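Side-chain contacts in SEC-C motif domain protein (Psychrobacter arcticus, PDB 2I9W), which is of unknown function but binds two zinc ions, one in an N-terminal cysteine cluster and one in a C-terminal SEC-C motif, either side of an NTF2-like domain: residues T8-I13 and F64-P69; T75-Q80 and T137-K142; K120-F123 and G128-A131; M160-T163 and C168-G171. All blocks are in the same frame, centred on the assembly; numbering follows the deposited sequence.

Contact 1: T8-I13 and F64-P69; sequences TCPCQI and FVLVKP. With ZN (zinc ion), chain B.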
loop_
_atom_site.group_PDB
_atom_site.type_symbol
_atom_site.label_atom_id
_atom_site.label_comp_id
_atom_site.label_asym_id
_atom_site.label_seq_id
_atom_site.Cartn_x
_atom_site.Cartn_y
_atom_site.Cartn_z
ATOM N N THR A 8 11.496 -11.710 -10.968
ATOM C CA THR A 8 10.696 -10.543 -11.237
ATOM C C THR A 8 10.004 -10.097 -9.939
ATOM O O THR A 8 9.393 -10.893 -9.185
ATOM C CB THR A 8 9.699 -10.789 -12.414
ATOM O OG1 THR A 8 10.411 -11.264 -13.579
ATOM C CG2 THR A 8 8.921 -9.558 -12.758
ATOM N N CYS A 9 10.121 -8.822 -9.660
ATOM C CA CYS A 9 9.417 -8.247 -8.516
ATOM C C CYS A 9 7.912 -8.541 -8.642
ATOM O O CYS A 9 7.342 -8.421 -9.727
ATOM C CB CYS A 9 9.635 -6.759 -8.411
ATOM S SG CYS A 9 9.081 -6.136 -6.809
ATOM N N PRO A 10 7.247 -8.938 -7.549
ATOM C CA PRO A 10 5.826 -9.212 -7.761
ATOM C C PRO A 10 5.055 -8.075 -8.408
ATOM O O PRO A 10 4.194 -8.345 -9.232
ATOM C CB PRO A 10 5.313 -9.550 -6.370
ATOM C CG PRO A 10 6.486 -10.066 -5.648
ATOM C CD PRO A 10 7.671 -9.301 -6.188
ATOM N N CYS A 11 5.373 -6.824 -8.077
ATOM C CA CYS A 11 4.613 -5.677 -8.613
ATOM C C CYS A 11 4.815 -5.442 -10.091
ATOM O O CYS A 11 4.090 -4.635 -10.690
ATOM C CB CYS A 11 4.906 -4.380 -7.854
ATOM S SG CYS A 11 6.341 -3.519 -8.418
ATOM N N GLN A 12 5.811 -6.120 -10.662
ATOM C CA GLN A 12 6.160 -6.008 -12.067
ATOM C C GLN A 12 5.488 -7.081 -12.918
ATOM O O GLN A 12 5.635 -7.062 -14.138
ATOM C CB GLN A 12 7.668 -6.124 -12.256
ATOM C CG GLN A 12 8.440 -5.063 -11.539
ATOM C CD GLN A 12 8.508 -3.775 -12.294
ATOM O OE1 GLN A 12 8.978 -3.738 -13.434
ATOM N NE2 GLN A 12 8.074 -2.690 -11.658
ATOM N N ILE A 13 4.779 -8.009 -12.281
ATOM C CA ILE A 13 3.987 -9.003 -12.994
ATOM C C ILE A 13 2.615 -8.418 -13.368
ATOM O O ILE A 13 1.799 -8.119 -12.518
ATOM C CB ILE A 13 3.893 -10.297 -12.143
ATOM C CG1 ILE A 13 5.313 -10.897 -12.065
ATOM C CG2 ILE A 13 2.935 -11.317 -12.819
ATOM C CD1 ILE A 13 5.542 -11.789 -10.945
ATOM N N PHE A 64 2.107 -8.347 0.097
ATOM C CA PHE A 64 1.041 -9.384 0.116
ATOM C C PHE A 64 1.580 -10.672 -0.504
ATOM O O PHE A 64 1.547 -11.757 0.092
ATOM C CB PHE A 64 -0.202 -8.907 -0.643
ATOM C CG PHE A 64 -0.967 -7.810 0.073
ATOM C CD1 PHE A 64 -1.216 -7.936 1.433
ATOM C CD2 PHE A 64 -1.469 -6.722 -0.593
ATOM C CE1 PHE A 64 -1.927 -6.970 2.123
ATOM C CE2 PHE A 64 -2.179 -5.738 0.115
ATOM C CZ PHE A 64 -2.375 -5.884 1.467
ATOM N N VAL A 65 2.145 -10.536 -1.705
ATOM C CA VAL A 65 2.607 -11.704 -2.453
ATOM C C VAL A 65 3.686 -12.470 -1.683
ATOM O O VAL A 65 3.622 -13.721 -1.596
ATOM C CB VAL A 65 3.143 -11.286 -3.845
ATOM C CG1 VAL A 65 3.745 -12.548 -4.582
ATOM C CG2 VAL A 65 2.063 -10.632 -4.642
ATOM N N LEU A 66 4.646 -11.732 -1.109
ATOM C CA LEU A 66 5.800 -12.319 -0.427
ATOM C C LEU A 66 5.563 -12.599 1.060
ATOM O O LEU A 66 6.413 -13.183 1.726
ATOM C CB LEU A 66 7.044 -11.450 -0.620
ATOM C CG LEU A 66 7.485 -11.223 -2.095
ATOM C CD1 LEU A 66 8.624 -10.182 -2.192
ATOM C CD2 LEU A 66 7.896 -12.529 -2.850
ATOM N N VAL A 67 4.385 -12.222 1.553
ATOM C CA VAL A 67 3.903 -12.510 2.946
ATOM C C VAL A 67 4.781 -11.793 3.984
ATOM O O VAL A 67 5.484 -12.406 4.797
ATOM C CB VAL A 67 3.679 -14.020 3.297
ATOM C CG1 VAL A 67 2.913 -14.117 4.623
ATOM C CG2 VAL A 67 2.917 -14.751 2.190
ATOM N N LYS A 68 4.732 -10.471 3.898
ATOM C CA LYS A 68 5.443 -9.546 4.785
ATOM C C LYS A 68 4.403 -8.671 5.495
ATOM O O LYS A 68 4.207 -7.475 5.180
ATOM C CB LYS A 68 6.427 -8.726 3.981
ATOM C CG LYS A 68 7.452 -9.656 3.317
ATOM C CD LYS A 68 8.590 -8.924 2.740
ATOM C CE LYS A 68 9.550 -9.903 2.091
ATOM N NZ LYS A 68 10.622 -10.288 3.024
ATOM N N PRO A 69 3.659 -9.287 6.441
ATOM C CA PRO A 69 2.536 -8.565 7.005
ATOM C C PRO A 69 2.963 -7.389 7.894
ATOM O O PRO A 69 2.195 -6.452 8.051
ATOM C CB PRO A 69 1.791 -9.639 7.783
ATOM C CG PRO A 69 2.876 -10.650 8.152
ATOM C CD PRO A 69 3.819 -10.639 7.015
HETATM ZN ZN ZN B . 8.268 -3.977 -7.101
#

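Contact 2: T75-Q80 and T137-K142; sequences TTLPAQ and TFVKIK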
loop_
_atom_site.group_PDB
_atom_site.type_symbol
_atom_site.label_atom_id
_atom_site.label_comp_id
_atom_site.label_asym_id
_atom_site.label_seq_id
_atom_site.Cartn_x
_atom_site.Cartn_y
_atom_site.Cartn_z
ATOM N N THR A 75 2.871 0.392 7.048
ATOM C CA THR A 75 2.562 1.385 6.034
ATOM C C THR A 75 1.073 1.780 6.060
ATOM O O THR A 75 0.626 2.477 5.137
ATOM C CB THR A 75 2.957 0.934 4.595
ATOM O OG1 THR A 75 2.318 -0.302 4.257
ATOM C CG2 THR A 75 4.506 0.777 4.475
ATOM N N THR A 76 0.319 1.312 7.059
ATOM C CA THR A 76 -1.043 1.787 7.297
ATOM C C THR A 76 -1.005 2.997 8.220
ATOM O O THR A 76 -0.128 3.079 9.096
ATOM C CB THR A 76 -1.889 0.673 7.904
ATOM O OG1 THR A 76 -1.857 -0.439 7.031
ATOM C CG2 THR A 76 -3.373 1.085 8.075
ATOM N N LEU A 77 -1.926 3.926 8.003
ATOM C CA LEU A 77 -2.087 5.103 8.870
ATOM C C LEU A 77 -1.830 4.715 10.308
ATOM O O LEU A 77 -2.465 3.776 10.792
ATOM C CB LEU A 77 -3.510 5.680 8.752
ATOM C CG LEU A 77 -3.640 7.036 9.473
ATOM C CD1 LEU A 77 -2.934 8.130 8.668
ATOM C CD2 LEU A 77 -5.097 7.394 9.696
ATOM N N PRO A 78 -0.862 5.383 10.987
ATOM C CA PRO A 78 -0.486 4.944 12.353
ATOM C C PRO A 78 -1.681 4.767 13.351
ATOM O O PRO A 78 -1.706 3.806 14.101
ATOM C CB PRO A 78 0.515 6.020 12.798
ATOM C CG PRO A 78 1.126 6.523 11.501
ATOM C CD PRO A 78 -0.018 6.509 10.540
ATOM N N ALA A 79 -2.663 5.666 13.298
ATOM C CA ALA A 79 -3.860 5.603 14.149
ATOM C C ALA A 79 -4.718 4.368 13.946
ATOM O O ALA A 79 -5.563 4.084 14.793
ATOM C CB ALA A 79 -4.724 6.863 13.948
ATOM N N GLN A 80 -4.535 3.669 12.822
ATOM C CA GLN A 80 -5.308 2.460 12.503
ATOM C C GLN A 80 -4.555 1.176 12.793
ATOM O O GLN A 80 -5.130 0.096 12.731
ATOM C CB GLN A 80 -5.694 2.457 11.017
ATOM C CG GLN A 80 -6.678 3.519 10.624
ATOM C CD GLN A 80 -7.058 3.465 9.161
ATOM O OE1 GLN A 80 -6.195 3.381 8.292
ATOM N NE2 GLN A 80 -8.356 3.502 8.875
ATOM N N THR A 137 -6.763 5.158 -1.135
ATOM C CA THR A 137 -6.401 6.474 -0.735
ATOM C C THR A 137 -5.282 6.444 0.284
ATOM O O THR A 137 -5.228 5.557 1.173
ATOM C CB THR A 137 -7.584 7.278 -0.147
ATOM O OG1 THR A 137 -8.678 7.239 -1.080
ATOM C CG2 THR A 137 -7.141 8.737 0.090
ATOM N N PHE A 138 -4.402 7.408 0.107
ATOM C CA PHE A 138 -3.187 7.538 0.898
ATOM C C PHE A 138 -3.070 8.959 1.433
ATOM O O PHE A 138 -3.530 9.920 0.815
ATOM C CB PHE A 138 -1.969 7.191 0.055
ATOM C CG PHE A 138 -2.030 5.812 -0.566
ATOM C CD1 PHE A 138 -2.760 5.601 -1.725
ATOM C CD2 PHE A 138 -1.407 4.750 0.048
ATOM C CE1 PHE A 138 -2.841 4.370 -2.291
ATOM C CE2 PHE A 138 -1.475 3.502 -0.542
ATOM C CZ PHE A 138 -2.232 3.342 -1.698
ATOM N N VAL A 139 -2.414 9.083 2.592
ATOM C CA VAL A 139 -2.178 10.388 3.217
ATOM C C VAL A 139 -0.689 10.527 3.479
ATOM O O VAL A 139 -0.027 9.561 3.867
ATOM C CB VAL A 139 -3.012 10.614 4.511
ATOM C CG1 VAL A 139 -2.604 9.664 5.635
ATOM C CG2 VAL A 139 -2.930 12.089 4.953
ATOM N N LYS A 140 -0.191 11.738 3.248
ATOM C CA LYS A 140 1.173 12.136 3.541
ATOM C C LYS A 140 1.216 12.761 4.938
ATOM O O LYS A 140 0.509 13.758 5.216
ATOM C CB LYS A 140 1.689 13.115 2.468
ATOM C CG LYS A 140 3.173 12.960 2.142
ATOM C CD LYS A 140 3.677 13.929 1.051
ATOM C CE LYS A 140 4.930 13.356 0.337
ATOM N N ILE A 141 2.086 12.195 5.773
ATOM C CA ILE A 141 2.325 12.626 7.145
ATOM C C ILE A 141 3.803 12.929 7.390
ATOM O O ILE A 141 4.669 12.120 7.067
ATOM C CB ILE A 141 1.904 11.564 8.160
ATOM C CG1 ILE A 141 0.409 11.211 8.019
ATOM C CG2 ILE A 141 2.237 12.057 9.577
ATOM C CD1 ILE A 141 0.061 9.917 8.836
ATOM N N LYS A 142 4.082 14.088 7.965
ATOM C CA LYS A 142 5.465 14.477 8.314
ATOM C C LYS A 142 6.043 13.641 9.460
ATOM O O LYS A 142 5.301 13.188 10.346
ATOM C CB LYS A 142 5.519 15.956 8.689
ATOM C CG LYS A 142 5.346 16.871 7.507
#

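Contact 3: K120-F123 and G128-A131; sequences KAYF and GLQA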
loop_
_atom_site.group_PDB
_atom_site.type_symbol
_atom_site.label_atom_id
_atom_site.label_comp_id
_atom_site.label_asym_id
_atom_site.label_seq_id
_atom_site.Cartn_x
_atom_site.Cartn_y
_atom_site.Cartn_z
ATOM N N LYS A 120 -5.735 -2.968 -10.352
ATOM C CA LYS A 120 -6.314 -4.291 -10.360
ATOM C C LYS A 120 -5.281 -5.262 -9.833
ATOM O O LYS A 120 -4.157 -5.340 -10.358
ATOM C CB LYS A 120 -6.730 -4.697 -11.782
ATOM C CG LYS A 120 -7.866 -3.861 -12.312
ATOM C CD LYS A 120 -8.315 -4.233 -13.709
ATOM C CE LYS A 120 -9.439 -3.290 -14.108
ATOM N NZ LYS A 120 -10.160 -3.691 -15.340
ATOM N N ALA A 121 -5.647 -5.964 -8.776
ATOM C CA ALA A 121 -4.800 -7.025 -8.217
ATOM C C ALA A 121 -5.362 -8.379 -8.627
ATOM O O ALA A 121 -6.497 -8.715 -8.280
ATOM C CB ALA A 121 -4.743 -6.933 -6.693
ATOM N N TYR A 122 -4.568 -9.165 -9.369
ATOM C CA TYR A 122 -5.072 -10.360 -10.003
ATOM C C TYR A 122 -4.830 -11.550 -9.124
ATOM O O TYR A 122 -3.872 -11.584 -8.379
ATOM C CB TYR A 122 -4.401 -10.597 -11.371
ATOM C CG TYR A 122 -4.811 -9.582 -12.411
ATOM C CD1 TYR A 122 -4.189 -8.348 -12.475
ATOM C CD2 TYR A 122 -5.798 -9.873 -13.352
ATOM C CE1 TYR A 122 -4.545 -7.385 -13.450
ATOM C CE2 TYR A 122 -6.185 -8.905 -14.314
ATOM C CZ TYR A 122 -5.543 -7.668 -14.342
ATOM O OH TYR A 122 -5.888 -6.737 -15.305
ATOM N N PHE A 123 -5.709 -12.539 -9.188
ATOM C CA PHE A 123 -5.456 -13.764 -8.454
ATOM C C PHE A 123 -6.097 -14.940 -9.161
ATOM O O PHE A 123 -6.954 -14.766 -10.016
ATOM C CB PHE A 123 -5.926 -13.640 -6.993
ATOM C CG PHE A 123 -7.400 -13.339 -6.848
ATOM C CD1 PHE A 123 -7.854 -12.012 -6.892
ATOM C CD2 PHE A 123 -8.311 -14.358 -6.675
ATOM C CE1 PHE A 123 -9.182 -11.727 -6.790
ATOM C CE2 PHE A 123 -9.654 -14.073 -6.553
ATOM C CZ PHE A 123 -10.084 -12.749 -6.601
ATOM N N GLY A 128 -10.724 -19.352 -12.544
ATOM C CA GLY A 128 -9.819 -18.770 -13.543
ATOM C C GLY A 128 -9.128 -17.528 -12.997
ATOM O O GLY A 128 -9.090 -17.351 -11.790
ATOM N N LEU A 129 -8.590 -16.685 -13.874
ATOM C CA LEU A 129 -7.926 -15.444 -13.438
ATOM C C LEU A 129 -8.976 -14.391 -13.116
ATOM O O LEU A 129 -9.804 -14.069 -13.968
ATOM C CB LEU A 129 -6.971 -14.893 -14.509
ATOM C CG LEU A 129 -5.643 -14.341 -14.021
ATOM C CD1 LEU A 129 -4.793 -15.510 -13.512
ATOM C CD2 LEU A 129 -4.899 -13.589 -15.117
ATOM N N GLN A 130 -8.927 -13.877 -11.886
ATOM C CA GLN A 130 -9.850 -12.862 -11.339
ATOM C C GLN A 130 -9.057 -11.623 -10.901
ATOM O O GLN A 130 -7.839 -11.696 -10.729
ATOM C CB GLN A 130 -10.565 -13.437 -10.114
ATOM C CG GLN A 130 -11.232 -14.816 -10.336
ATOM C CD GLN A 130 -12.703 -14.730 -10.725
ATOM O OE1 GLN A 130 -13.348 -13.717 -10.500
ATOM N NE2 GLN A 130 -13.240 -15.809 -11.274
ATOM N N ALA A 131 -9.739 -10.500 -10.720
ATOM C CA ALA A 131 -9.081 -9.286 -10.254
ATOM C C ALA A 131 -9.912 -8.545 -9.246
ATOM O O ALA A 131 -11.142 -8.563 -9.340
ATOM C CB ALA A 131 -8.732 -8.341 -11.453
#

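Contact 4: M160-T163 and C168-G171; sequences MSVT and CICG. With ZN (zinc ion), chain C.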
loop_
_atom_site.group_PDB
_atom_site.type_symbol
_atom_site.label_atom_id
_atom_site.label_comp_id
_atom_site.label_asym_id
_atom_site.label_seq_id
_atom_site.Cartn_x
_atom_site.Cartn_y
_atom_site.Cartn_z
HETATM N N MSE A 160 -14.012 2.062 13.137
HETATM C CA MSE A 160 -13.511 3.119 14.022
HETATM C C MSE A 160 -14.664 3.963 14.453
HETATM O O MSE A 160 -15.654 4.077 13.749
HETATM C CB MSE A 160 -12.532 4.018 13.295
HETATM C CG MSE A 160 -11.443 3.299 12.575
HETATM SE SE MSE A 160 -10.273 4.633 11.759
HETATM C CE MSE A 160 -9.107 4.989 13.329
ATOM N N SER A 161 -14.534 4.563 15.619
ATOM C CA SER A 161 -15.550 5.440 16.130
ATOM C C SER A 161 -14.841 6.783 16.300
ATOM O O SER A 161 -14.417 7.131 17.395
ATOM C CB SER A 161 -16.120 4.868 17.439
ATOM O OG SER A 161 -16.956 3.713 17.206
ATOM N N VAL A 162 -14.754 7.515 15.188
ATOM C CA VAL A 162 -14.040 8.783 15.059
ATOM C C VAL A 162 -15.035 9.923 15.154
ATOM O O VAL A 162 -16.155 9.830 14.663
ATOM C CB VAL A 162 -13.336 8.850 13.655
ATOM C CG1 VAL A 162 -12.480 10.121 13.490
ATOM C CG2 VAL A 162 -12.482 7.639 13.435
ATOM N N THR A 163 -14.634 11.000 15.817
ATOM C CA THR A 163 -15.469 12.172 15.985
ATOM C C THR A 163 -15.250 13.144 14.810
ATOM O O THR A 163 -14.144 13.622 14.603
ATOM C CB THR A 163 -15.150 12.858 17.309
ATOM O OG1 THR A 163 -15.325 11.935 18.400
ATOM C CG2 THR A 163 -16.029 14.064 17.467
ATOM N N CYS A 168 -8.158 15.455 12.663
ATOM C CA CYS A 168 -8.068 14.250 11.887
ATOM C C CYS A 168 -7.093 13.269 12.535
ATOM O O CYS A 168 -6.083 13.670 13.130
ATOM C CB CYS A 168 -7.611 14.541 10.461
ATOM S SG CYS A 168 -7.878 13.152 9.423
ATOM N N ILE A 169 -7.424 11.985 12.403
ATOM C CA ILE A 169 -6.608 10.888 12.868
ATOM C C ILE A 169 -5.220 10.836 12.226
ATOM O O ILE A 169 -4.355 10.183 12.775
ATOM C CB ILE A 169 -7.310 9.515 12.695
ATOM C CG1 ILE A 169 -7.715 9.245 11.226
ATOM C CG2 ILE A 169 -8.520 9.477 13.613
ATOM C CD1 ILE A 169 -8.348 7.848 10.968
ATOM N N CYS A 170 -5.025 11.504 11.094
ATOM C CA CYS A 170 -3.682 11.585 10.476
ATOM C C CYS A 170 -2.773 12.579 11.141
ATOM O O CYS A 170 -1.568 12.572 10.899
ATOM C CB CYS A 170 -3.750 11.925 8.990
ATOM S SG CYS A 170 -4.107 13.599 8.601
ATOM N N GLY A 171 -3.340 13.463 11.959
ATOM C CA GLY A 171 -2.531 14.455 12.686
ATOM C C GLY A 171 -2.346 15.781 11.953
ATOM O O GLY A 171 -1.590 16.641 12.394
HETATM ZN ZN ZN C . -6.302 13.392 7.734
#

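Contact 1: T8-I13 and F64-P69
Pro10 presses its ring against Val65 and Leu66, and this small apolar patch makes up the whole meeting. CB of Pro10 lies 3.8 Å from CB of Val65, and the two side chains run across each other at a slant, with both methyls of Val65 close to the ring. CG, the outer corner of the pyrrolidine, also serves Leu66, standing 3.9 Å from that residue's CG and almost as near to both leucine methyls. The leucine comes in at about a right angle to the proline; its CG is turned anti to the carbonyl carbon (chi1 -59°), which brings this fork up to Pro10 CG.

Metal binding holds the residues before and after Pro10. Cys9 and Cys11 grip a zinc ion, at 2.3 Å from Cys9 SG and 2.4 Å from Cys11 SG, and Cys29 and Cys30 complete the site. The ring is thus the apolar link between two zinc ligands and a helix.

Backbone bonds shape both pieces. Gln12 N donates to Cys9 O at 2.9 Å in a short 3-10 turn, while a Schellman motif with positive phi at Val67 closes the helix.

Helix 53-66 offers more than its end here: Pro10 also touches Tyr61 and Ser62, and Leu66 leans on Tyr26, which joins the N-terminal zinc domain to the NTF2-like domain. Val65 packs separately on Trp98 of strand 97-107.

Contact 2: T75-Q80 and T137-K142
Leu77, which packs on Val139 and Ile141, also anchors its own turn: its carbonyl O accepts the backbone N-H of Gln80 at 2.9 Å, at the start of the short, weakly bonded helix 78-81. This is the NTF2-like domain, an alpha-plus-beta fold in which helices pack on a curved antiparallel sheet, and strand 128-142 is one of that sheet's two inner strands. Phe138 sends its ring to Ala53 and Leu56 of helix 53-66, whereas Val139 and Ile141 present the other face of the strand to Leu77.

Everything that crosses between the segments is apolar. The CD1 methyl of Leu77 does most of the work, touching two methyls of the strand: it is 3.4 Å from Val139 CG1 and 3.5 Å from Ile141 CD1, both tighter than usual carbon contacts. With CG of Leu77 anti to the backbone N (chi1 -171°), the branch is carried out to the strand although the first bond of the side chain does not aim there. Leucine and valine pass at a slant, leucine and isoleucine at about a right angle.

Gln80 turns elsewhere, its NE2 bonded to Asp155 O. The second zinc site adjoins the patch, with the side chain of Val139 about 5 Å from the metal and about 4 Å from that of Cys180. Pro78 and Ile141 meet tip to tip, Pro78 CD lying 3.8 Å from Ile141 CD1.

Contact 3: K120-F123 and G128-A131
Phe123 and Gln130 are joined by two backbone hydrogen bonds. Phe123 N gives its hydrogen to Gln130 O at 2.8 Å (161° at the hydrogen), the donor tilted from the carbonyl plane. The return bond, Gln130 N to Phe123 O, is 2.9 Å long and straighter at 174°, with the donor nearly in line with the C=O. Beside this hydrogen-bonded pair, Tyr122 and Ala131 form a non-hydrogen-bonded one, where Tyr122 CA closes to 3.2 Å from Gln130 O; the Tyr122 hydroxyl is hydrogen-bonded to Glu102 OE1 on strand 97-107.

These strands, 114-125 and 128-142, make an antiparallel beta hairpin near its turn, within the four-stranded sheet of the NTF2-like domain. On one face of the sheet, Gln130 CB sits over the Phe123 ring in a CH-pi contact, 3.9 Å from the centroid. The ring is laid across the neighbouring strand because CG falls between the backbone N and the carbonyl carbon (chi1 59°). Replacing the phenylalanine by an alanine is likely to strip Gln130 CB of its aromatic partner and leave His132 without the ring it stacks on.

On the other face, Ala131 CB rests over the Tyr122 ring, 4.1 Å from its centroid, and Leu129 CD2 approaches Tyr122 CD2 obliquely, at 4.2 Å.

Contact 4: M160-T163 and C168-G171
Ile169 sits at the second position of a type I beta turn from Cys168 to Gly171, closed by Gly171 N donating to Cys168 O at 3.0 Å; facing it, Met160 to Thr163 run extended without helix or strand. The positive phi of Gly171 (91°) would jam a side chain against the preceding carbonyl O, so a glycine suits this corner. A weak bond from Cys170 N to Cys168 SG, 3.7 Å but nearly straight, points a backbone N-H at the thiolate and probably helps to balance its charge.

The first and third residues of the turn both bind zinc: SG of Cys168 at 2.3 Å and SG of Cys170 at 2.4 Å, and Cys179 and Cys180 supply the other two ligands of this SEC-C motif. Ile169, between the two cysteines, points toward Met160 and Val162 instead of joining the metal site. Its two branches part company. A chi1 of 57° tucks CG1 of Ile169 in between its own N and C, carrying CD1 to selenomethionine Met160, whose SE and CE both lie 3.8 Å from Ile169 CD1 in a tip-to-tip approach. CG2 instead meets Val162 CG1 at 4.0 Å, the two side chains crossing at about a right angle.

The patch is near the surface. Met160 also touches Leu83 and Gln80, Val162 reaches Phe176, and Ile169 rests on Leu77 and on Ala79 of helix 78-81, so the zinc motif leans on that helix of the NTF2-like domain.

In the fold
The two zinc sites lie far apart: contact 1 and contact 4 have centres 30 Å apart, on opposite sides of the chain's centre. Contact 2 borders the SEC-C site directly. It touches contact 4 where Leu77 CD2 comes 3.5 Å from Ile169 CD1 and Ile141 CD1 comes 3.7 Å from Cys170 O, and their centres are 11 Å apart. Contacts 2 and 3 share strand 128-142, which links them over 26 Å between centres; along the chain, contact 3 is nested inside the loop that contact 2 closes. Contact 3 lies nearer the N-terminal metal, its centre 14 Å from that of contact 1, without touching it.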